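Local coordinates for protein dihydropteridine reductase (Dictyostelium discoideum, PDB 3ORF) that catalyses the NADH- or NADPH-dependent reduction of quinonoid dihydropteridine to tetrahydropteridine as a homodimeric enzyme of the short-chain dehydrogenase/reductase family, at residues G35-V38 with V39-F42; E73-S76 with V77-I81; M115-M118 with N119-A123. One frame throughout, in Å; residues are numbered along the deposited sequence.

Interaction 1. Residues G35-V38 with V39-F42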
loop_
_atom_site.group_PDB
_atom_site.type_symbol
_atom_site.label_atom_id
_atom_site.label_comp_id
_atom_site.label_asym_id
_atom_site.label_seq_id
_atom_site.Cartn_x
_atom_site.Cartn_y
_atom_site.Cartn_z
ATOM N N GLY A 35 15.007 -9.091 -13.305
ATOM C CA GLY A 35 16.165 -8.584 -12.615
ATOM C C GLY A 35 17.436 -9.142 -13.243
ATOM O O GLY A 35 18.399 -8.379 -13.500
ATOM N N ALA A 36 17.433 -10.450 -13.539
ATOM C CA ALA A 36 18.621 -11.076 -14.184
ATOM C C ALA A 36 18.816 -10.644 -15.639
ATOM O O ALA A 36 19.964 -10.589 -16.112
ATOM C CB ALA A 36 18.606 -12.647 -14.072
ATOM N N GLU A 37 17.728 -10.353 -16.371
ATOM C CA GLU A 37 17.900 -9.815 -17.712
ATOM C C GLU A 37 18.454 -8.365 -17.681
ATOM O O GLU A 37 19.283 -8.007 -18.499
ATOM C CB GLU A 37 16.611 -9.878 -18.514
ATOM C CG GLU A 37 16.696 -9.267 -19.950
ATOM C CD GLU A 37 17.823 -9.835 -20.854
ATOM O OE1 GLU A 37 17.979 -11.090 -20.961
ATOM O OE2 GLU A 37 18.538 -8.990 -21.485
ATOM N N VAL A 38 18.022 -7.548 -16.722
ATOM C CA VAL A 38 18.609 -6.197 -16.567
ATOM C C VAL A 38 20.114 -6.306 -16.258
ATOM O O VAL A 38 20.946 -5.474 -16.685
ATOM C CB VAL A 38 17.857 -5.365 -15.477
ATOM C CG1 VAL A 38 18.483 -3.998 -15.315
ATOM C CG2 VAL A 38 16.369 -5.190 -15.873
ATOM N N VAL A 39 20.489 -7.306 -15.489
ATOM C CA VAL A 39 21.921 -7.382 -15.108
ATOM C C VAL A 39 22.712 -7.769 -16.371
ATOM O O VAL A 39 23.709 -7.109 -16.733
ATOM C CB VAL A 39 22.160 -8.397 -13.973
ATOM C CG1 VAL A 39 23.667 -8.744 -13.860
ATOM C CG2 VAL A 39 21.610 -7.845 -12.653
ATOM N N LYS A 40 22.200 -8.783 -17.066
ATOM C CA LYS A 40 22.855 -9.324 -18.246
ATOM C C LYS A 40 23.040 -8.212 -19.290
ATOM O O LYS A 40 24.139 -8.046 -19.832
ATOM C CB LYS A 40 22.044 -10.482 -18.838
ATOM C CG LYS A 40 22.818 -11.546 -19.557
ATOM C CD LYS A 40 22.188 -11.880 -20.926
ATOM C CE LYS A 40 21.350 -13.158 -20.935
ATOM N NZ LYS A 40 21.380 -13.892 -22.298
ATOM N N PHE A 41 21.968 -7.467 -19.575
ATOM C CA PHE A 41 22.031 -6.434 -20.585
ATOM C C PHE A 41 22.975 -5.293 -20.152
ATOM O O PHE A 41 23.770 -4.777 -20.963
ATOM C CB PHE A 41 20.621 -5.861 -20.879
ATOM C CG PHE A 41 20.580 -4.971 -22.077
ATOM C CD1 PHE A 41 20.209 -5.476 -23.331
ATOM C CD2 PHE A 41 20.970 -3.615 -21.974
ATOM C CE1 PHE A 41 20.202 -4.594 -24.503
ATOM C CE2 PHE A 41 20.954 -2.753 -23.107
ATOM C CZ PHE A 41 20.576 -3.252 -24.374
ATOM N N PHE A 42 22.900 -4.870 -18.902
ATOM C CA PHE A 42 23.834 -3.798 -18.519
ATOM C C PHE A 42 25.281 -4.221 -18.607
ATOM O O PHE A 42 26.106 -3.473 -19.120
ATOM C CB PHE A 42 23.503 -3.152 -17.185
ATOM C CG PHE A 42 22.438 -2.056 -17.307
ATOM C CD1 PHE A 42 21.116 -2.376 -17.726
ATOM C CD2 PHE A 42 22.743 -0.741 -17.003
ATOM C CE1 PHE A 42 20.124 -1.404 -17.839
ATOM C CE2 PHE A 42 21.733 0.280 -17.096
ATOM C CZ PHE A 42 20.427 -0.051 -17.558
#
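Val39, Lys40, Phe41 and Phe42 each return a backbone N-H to the carbonyl four residues earlier, on Gly35, Ala36, Glu37 and Val38, so the whole run is regular alpha-helix. Phe41 N to Glu37 O is the straightest of the four, 2.9 Å long with an N-H...O angle of 168°. On the inward face the side chains of Val38 and Phe42 lie side by side one turn apart, pointing the same way, and Val38 CG1 meets Phe42 CD1 at 3.9 Å. Val38 CG1 is anti to the backbone N of Val38 (chi1 179°), beside the carbonyl carbon, which brings it alongside the next turn. Phe42 CD1 also lies 3.3 Å from Val38 O, the oxygen that accepts the Phe42 N-H.

This face is the inner side of the first beta-alpha-beta unit of the Rossmann fold, strand 24-28, helix 33-44 and strand 48-53. Val38 rests on Ile25 and Val27, while the Phe42 ring meets Trp47 and Phe221 edge-to-face. With an alanine here in place of Phe42, Val38 CG1 would probably lose its aromatic neighbour and a gap would open between the helix, the sheet and Phe221. Val39 packs on Val27 and Thr49, and its CG2 sits 3.4 Å from Gly35 O.

Further round the helix, Glu37 serves two neighbours. Its chain bends at chi2 (54°), which turns the carboxylate toward the following turn. OE2 comes to the edge of the Phe41 ring, near its plane, and lies 3.8 Å from Phe41 CB. The other oxygen, OE1, faces the lysine chain at 4.0 Å from Lys40 CE; Lys40 NZ is 4.6 Å from Glu37 OE1, so the opposite charges probably attract without a direct bond. Glu37 and Phe41 also touch helix 213-225, through Leu213 and Ala217.

Interaction 2. Residues E73-S76 with V77-I81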
loop_
_atom_site.group_PDB
_atom_site.type_symbol
_atom_site.label_atom_id
_atom_site.label_comp_id
_atom_site.label_asym_id
_atom_site.label_seq_id
_atom_site.Cartn_x
_atom_site.Cartn_y
_atom_site.Cartn_z
ATOM N N GLU A 73 18.305 -6.245 7.926
ATOM C CA GLU A 73 18.817 -6.739 6.650
ATOM C C GLU A 73 19.093 -5.681 5.632
ATOM O O GLU A 73 20.136 -5.712 4.977
ATOM C CB GLU A 73 17.892 -7.814 6.073
ATOM C CG GLU A 73 18.077 -9.203 6.862
ATOM C CD GLU A 73 19.434 -9.932 6.614
ATOM O OE1 GLU A 73 19.772 -10.298 5.476
ATOM O OE2 GLU A 73 20.178 -10.160 7.586
ATOM N N ILE A 74 18.167 -4.726 5.518
ATOM C CA ILE A 74 18.348 -3.625 4.604
ATOM C C ILE A 74 19.486 -2.696 5.081
ATOM O O ILE A 74 20.398 -2.388 4.311
ATOM C CB ILE A 74 16.964 -2.879 4.273
ATOM C CG1 ILE A 74 15.958 -3.872 3.685
ATOM C CG2 ILE A 74 17.173 -1.689 3.357
ATOM C CD1 ILE A 74 16.456 -4.585 2.412
ATOM N N LYS A 75 19.460 -2.257 6.339
ATOM C CA LYS A 75 20.654 -1.508 6.834
ATOM C C LYS A 75 21.978 -2.215 6.507
ATOM O O LYS A 75 22.937 -1.531 6.112
ATOM C CB LYS A 75 20.594 -1.149 8.333
ATOM C CG LYS A 75 19.866 0.170 8.670
ATOM C CD LYS A 75 20.326 0.762 9.989
ATOM C CE LYS A 75 19.984 -0.084 11.259
ATOM N NZ LYS A 75 20.782 0.405 12.469
ATOM N N SER A 76 22.042 -3.563 6.610
ATOM C CA SER A 76 23.361 -4.245 6.484
ATOM C C SER A 76 23.888 -4.242 5.096
ATOM O O SER A 76 25.058 -3.955 4.885
ATOM C CB SER A 76 23.327 -5.696 6.975
ATOM O OG SER A 76 22.883 -5.657 8.313
ATOM N N VAL A 77 23.007 -4.552 4.138
ATOM C CA VAL A 77 23.411 -4.632 2.768
ATOM C C VAL A 77 23.813 -3.225 2.257
ATOM O O VAL A 77 24.835 -3.077 1.531
ATOM C CB VAL A 77 22.326 -5.395 1.911
ATOM C CG1 VAL A 77 21.208 -4.453 1.479
ATOM C CG2 VAL A 77 22.944 -5.961 0.744
ATOM N N ILE A 78 23.078 -2.188 2.679
ATOM C CA ILE A 78 23.510 -0.806 2.370
ATOM C C ILE A 78 24.829 -0.556 3.071
ATOM O O ILE A 78 25.776 -0.065 2.442
ATOM C CB ILE A 78 22.581 0.291 2.882
ATOM C CG1 ILE A 78 21.184 0.171 2.296
ATOM C CG2 ILE A 78 23.147 1.668 2.534
ATOM C CD1 ILE A 78 21.196 0.028 0.805
ATOM N N GLU A 79 24.900 -0.912 4.360
ATOM C CA GLU A 79 26.173 -0.716 5.095
ATOM C C GLU A 79 27.350 -1.453 4.424
ATOM O O GLU A 79 28.418 -0.892 4.326
ATOM C CB GLU A 79 25.998 -0.974 6.617
ATOM C CG GLU A 79 24.949 0.037 7.269
ATOM C CD GLU A 79 24.649 -0.163 8.768
ATOM O OE1 GLU A 79 24.571 -1.316 9.294
ATOM O OE2 GLU A 79 24.489 0.884 9.421
ATOM N N LYS A 80 27.094 -2.654 3.869
ATOM C CA LYS A 80 28.097 -3.429 3.129
ATOM C C LYS A 80 28.520 -2.772 1.847
ATOM O O LYS A 80 29.699 -2.704 1.559
ATOM C CB LYS A 80 27.609 -4.836 2.787
ATOM C CG LYS A 80 27.655 -5.864 3.888
ATOM C CD LYS A 80 27.020 -7.166 3.380
ATOM C CE LYS A 80 26.732 -8.145 4.520
ATOM N NZ LYS A 80 25.906 -9.291 4.029
ATOM N N ILE A 81 27.563 -2.314 1.053
ATOM C CA ILE A 81 27.853 -1.749 -0.264
ATOM C C ILE A 81 28.574 -0.392 -0.142
ATOM O O ILE A 81 29.422 0.003 -0.984
ATOM C CB ILE A 81 26.536 -1.544 -1.033
ATOM C CG1 ILE A 81 25.920 -2.903 -1.425
ATOM C CG2 ILE A 81 26.768 -0.666 -2.240
ATOM C CD1 ILE A 81 24.567 -2.826 -2.026
#
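Residues 73-76 and 77-81 meet as successive turns of helix 71-82, a local contact in which Val77, Ile78 and Lys80 lay their side chains against carbonyls of the turn before. The backbone sets the spacing. Ile78 N donates to Ile74 O almost in line, with an N-H...O angle of 172°, and Val77 N reaches Glu73 O at 3.2 Å. Lys80 N donates to Ser76 O.

On the buried side, Ile78 CG1 sits 3.4 Å from Ile74 O, so the accepting oxygen is flanked by aliphatic carbon. Val77 CG1 lies 3.6 Å from Ile74 O, because that methyl occupies the crowded position between the backbone N and carbonyl carbon of Val77 (chi1 84°). The helix carries the chain from edge strand 62-65 to strand 88-93, across the two strands between them, as a crossover of the parallel Rossmann sheet. Val77 accordingly packs on Phe64 and Ile52, and Ile78 on His128 and Ile129 of helix 108-133. Ile74 also reaches Leu109 of the second subunit, placing this part of the helix at the dimer contact.

The outer side is more polar. Lys80 runs extended, its CB and CG both beside Ser76 O, with Lys80 CG 3.4 Å from that Ser76 O. Lys75 NZ and Glu79 OE2 stand 4.8 Å apart, so any attraction is probably weak, and the placing of Glu79 is doubtful; Lys75 NZ has another weak, long-range partner in the carboxylate of Glu72. Two other polar ends are occupied outside the segments: Ser76 OG bonds to Glu72 O in the preceding turn, and Glu73 OE1 accepts the backbone N-H of Lys67, tying the helix to the chain that leads into it.

Interaction 3. Residues M115-M118 with N119-A123. With NAD (nicotinamide-adenine-dinucleotide), chain E.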
loop_
_atom_site.group_PDB
_atom_site.type_symbol
_atom_site.label_atom_id
_atom_site.label_comp_id
_atom_site.label_asym_id
_atom_site.label_seq_id
_atom_site.Cartn_x
_atom_site.Cartn_y
_atom_site.Cartn_z
ATOM N N MET A 115 2.009 -10.587 -0.570
ATOM C CA MET A 115 2.157 -9.430 -1.489
ATOM C C MET A 115 2.832 -8.294 -0.695
ATOM O O MET A 115 3.617 -7.558 -1.248
ATOM C CB MET A 115 0.806 -8.977 -2.030
ATOM C CG MET A 115 0.066 -10.012 -3.038
ATOM S SD MET A 115 1.121 -10.338 -4.448
ATOM C CE MET A 115 2.117 -11.724 -3.795
ATOM N N ILE A 116 2.507 -8.158 0.604
ATOM C CA ILE A 116 3.186 -7.165 1.418
ATOM C C ILE A 116 4.688 -7.467 1.425
ATOM O O ILE A 116 5.489 -6.619 1.115
ATOM C CB ILE A 116 2.614 -7.095 2.811
ATOM C CG1 ILE A 116 1.279 -6.347 2.762
ATOM C CG2 ILE A 116 3.612 -6.352 3.753
ATOM C CD1 ILE A 116 0.464 -6.342 4.064
ATOM N N ASP A 117 5.069 -8.697 1.697
ATOM C CA ASP A 117 6.497 -9.015 1.835
ATOM C C ASP A 117 7.272 -8.917 0.518
ATOM O O ASP A 117 8.443 -8.548 0.482
ATOM C CB ASP A 117 6.623 -10.444 2.397
ATOM C CG ASP A 117 6.232 -10.543 3.933
ATOM O OD1 ASP A 117 6.141 -9.533 4.673
ATOM O OD2 ASP A 117 6.028 -11.681 4.386
ATOM N N MET A 118 6.648 -9.370 -0.566
ATOM C CA MET A 118 7.311 -9.385 -1.845
ATOM C C MET A 118 7.260 -8.021 -2.545
ATOM O O MET A 118 8.257 -7.590 -3.136
ATOM C CB MET A 118 6.685 -10.462 -2.744
ATOM C CG MET A 118 7.239 -11.880 -2.450
ATOM S SD MET A 118 6.624 -13.058 -3.693
ATOM C CE MET A 118 5.374 -13.968 -2.749
ATOM N N ASN A 119 6.110 -7.356 -2.581
ATOM C CA ASN A 119 6.071 -6.077 -3.340
ATOM C C ASN A 119 6.275 -4.812 -2.467
ATOM O O ASN A 119 6.998 -3.913 -2.872
ATOM C CB ASN A 119 4.807 -5.930 -4.132
ATOM C CG ASN A 119 4.526 -7.144 -5.039
ATOM O OD1 ASN A 119 5.357 -7.567 -5.834
ATOM N ND2 ASN A 119 3.333 -7.657 -4.941
ATOM N N LEU A 120 5.699 -4.779 -1.268
ATOM C CA LEU A 120 5.613 -3.491 -0.581
ATOM C C LEU A 120 6.891 -3.244 0.213
ATOM O O LEU A 120 7.506 -2.157 0.132
ATOM C CB LEU A 120 4.340 -3.415 0.334
ATOM C CG LEU A 120 4.133 -2.062 1.014
ATOM C CD1 LEU A 120 4.439 -0.854 0.106
ATOM C CD2 LEU A 120 2.734 -1.934 1.611
ATOM N N TYR A 121 7.279 -4.257 0.987
ATOM C CA TYR A 121 8.564 -4.221 1.692
ATOM C C TYR A 121 9.738 -3.931 0.770
ATOM O O TYR A 121 10.665 -3.270 1.192
ATOM C CB TYR A 121 8.826 -5.500 2.532
ATOM C CG TYR A 121 8.374 -5.336 3.940
ATOM C CD1 TYR A 121 7.209 -5.939 4.376
ATOM C CD2 TYR A 121 9.081 -4.514 4.865
ATOM C CE1 TYR A 121 6.753 -5.824 5.732
ATOM C CE2 TYR A 121 8.631 -4.371 6.233
ATOM C CZ TYR A 121 7.444 -5.024 6.624
ATOM O OH TYR A 121 6.927 -4.920 7.904
ATOM N N SER A 122 9.708 -4.420 -0.467
ATOM C CA SER A 122 10.823 -4.214 -1.360
ATOM C C SER A 122 10.805 -2.830 -2.026
ATOM O O SER A 122 11.877 -2.235 -2.241
ATOM C CB SER A 122 10.861 -5.319 -2.384
ATOM O OG SER A 122 9.655 -5.403 -3.130
ATOM N N ALA A 123 9.609 -2.307 -2.337
ATOM C CA ALA A 123 9.488 -0.932 -2.784
ATOM C C ALA A 123 9.967 0.032 -1.678
ATOM O O ALA A 123 10.561 1.027 -1.955
ATOM C CB ALA A 123 8.098 -0.631 -3.093
HETATM P PA NAD E . 10.424 -13.358 -10.390
HETATM O O1A NAD E . 9.605 -14.086 -9.386
HETATM O O2A NAD E . 11.296 -14.094 -11.346
HETATM O O5B NAD E . 11.499 -12.457 -9.536
HETATM C C5B NAD E . 11.259 -11.625 -8.460
HETATM C C4B NAD E . 12.569 -11.592 -7.653
HETATM O O4B NAD E . 12.306 -10.747 -6.495
HETATM C C3B NAD E . 12.857 -13.005 -7.076
HETATM O O3B NAD E . 14.243 -13.241 -7.140
HETATM C C2B NAD E . 12.576 -12.874 -5.592
HETATM O O2B NAD E . 13.476 -13.682 -4.816
HETATM C C1B NAD E . 12.901 -11.383 -5.367
HETATM N N9A NAD E . 12.205 -10.756 -4.209
HETATM C C8A NAD E . 10.919 -11.002 -3.847
HETATM N N7A NAD E . 10.649 -10.205 -2.802
HETATM C C5A NAD E . 11.764 -9.482 -2.473
HETATM C C6A NAD E . 12.088 -8.505 -1.480
HETATM N N6A NAD E . 11.202 -8.157 -0.514
HETATM N N1A NAD E . 13.333 -7.947 -1.466
HETATM C C2A NAD E . 14.240 -8.329 -2.356
HETATM N N3A NAD E . 13.956 -9.248 -3.303
HETATM C C4A NAD E . 12.752 -9.857 -3.374
HETATM O O3 NAD E . 9.420 -12.360 -11.082
HETATM P PN NAD E . 9.527 -11.614 -12.420
HETATM O O1N NAD E . 8.673 -12.433 -13.339
HETATM O O2N NAD E . 10.944 -11.170 -12.754
HETATM O O5D NAD E . 8.705 -10.237 -12.172
HETATM C C5D NAD E . 9.350 -8.995 -11.864
HETATM C C4D NAD E . 8.306 -7.932 -11.467
HETATM O O4D NAD E . 7.191 -7.970 -12.399
HETATM C C3D NAD E . 7.667 -8.071 -10.080
HETATM O O3D NAD E . 7.814 -6.759 -9.431
HETATM C C2D NAD E . 6.183 -8.350 -10.361
HETATM O O2D NAD E . 5.440 -7.791 -9.266
HETATM C C1D NAD E . 6.060 -7.466 -11.622
HETATM N N1N NAD E . 4.879 -7.201 -12.563
HETATM C C2N NAD E . 4.471 -8.071 -13.669
HETATM C C3N NAD E . 3.350 -7.657 -14.468
HETATM C C7N NAD E . 2.808 -8.461 -15.682
HETATM O O7N NAD E . 1.580 -8.618 -15.819
HETATM N N7N NAD E . 3.755 -8.872 -16.551
HETATM C C4N NAD E . 2.691 -6.432 -14.201
HETATM C C5N NAD E . 3.117 -5.600 -13.159
HETATM C C6N NAD E . 4.185 -5.981 -12.362
#
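Ser122 OG donates to Met118 O at 2.6 Å, folding a hydroxyl back onto the helix one turn earlier. Its placement between N and carbonyl carbon (chi1 58°) puts it there. Nearby, the adenine amino group, NAD N6A, donates to Asp117 O at 3.0 Å. The pi-type turn probably leaves that oxygen to the cofactor, since Tyr121 N bonds to Ile116 O, nearly straight at 175°, and not to Asp117 O; Leu120 N shares the Ile116 acceptor. Asn119 N returns to Met115 O at 2.8 Å in the ordinary helical way.

Ser122 CB lies 3.4 Å from NAD N6A, and Met118 CG comes up to the same edge of the adenine, 3.8 Å from NAD N7A. The Asn119 amide runs alongside Met115, its ND2 3.5 Å from the thioether SD, while Asn119 OD1 is held by the backbone N-H of Gly97. On the other face, Ile116 CG2 meets the Tyr121 ring obliquely, 3.7 Å from CD1. Asp117 lies beside the same ring, with carboxylate and ring planes 49° apart. Ile116 and Leu120 also pack on Tyr121 and Leu120 of the second subunit.

This part of the helix meets the cofactor on one side and the second subunit on another. Asn119 probably occupies the place of the helix asparagine of classical short-chain dehydrogenases/reductases, one turn from Met115, which lies close to Tyr158, the predicted proton acceptor.

The three contacts follow one another along the chain, each confined to one helix of the same Rossmann domain: 33-44, then 71-82, then 108-133. Interactions 1 and 3 lie on opposite sides of the chain's centre, their own centres about 21 Å apart, and the bound NAD runs between them. Interaction 2 is about 22 Å from interaction 1 and 18 Å from interaction 3, centre to centre. It approaches interaction 3 to about 6 Å between nearest atoms, since helix 71-82 packs against helix 108-133. Both of these touch the second subunit, whereas interaction 1 does not, so one side of the sandwich combines cofactor binding with dimer assembly.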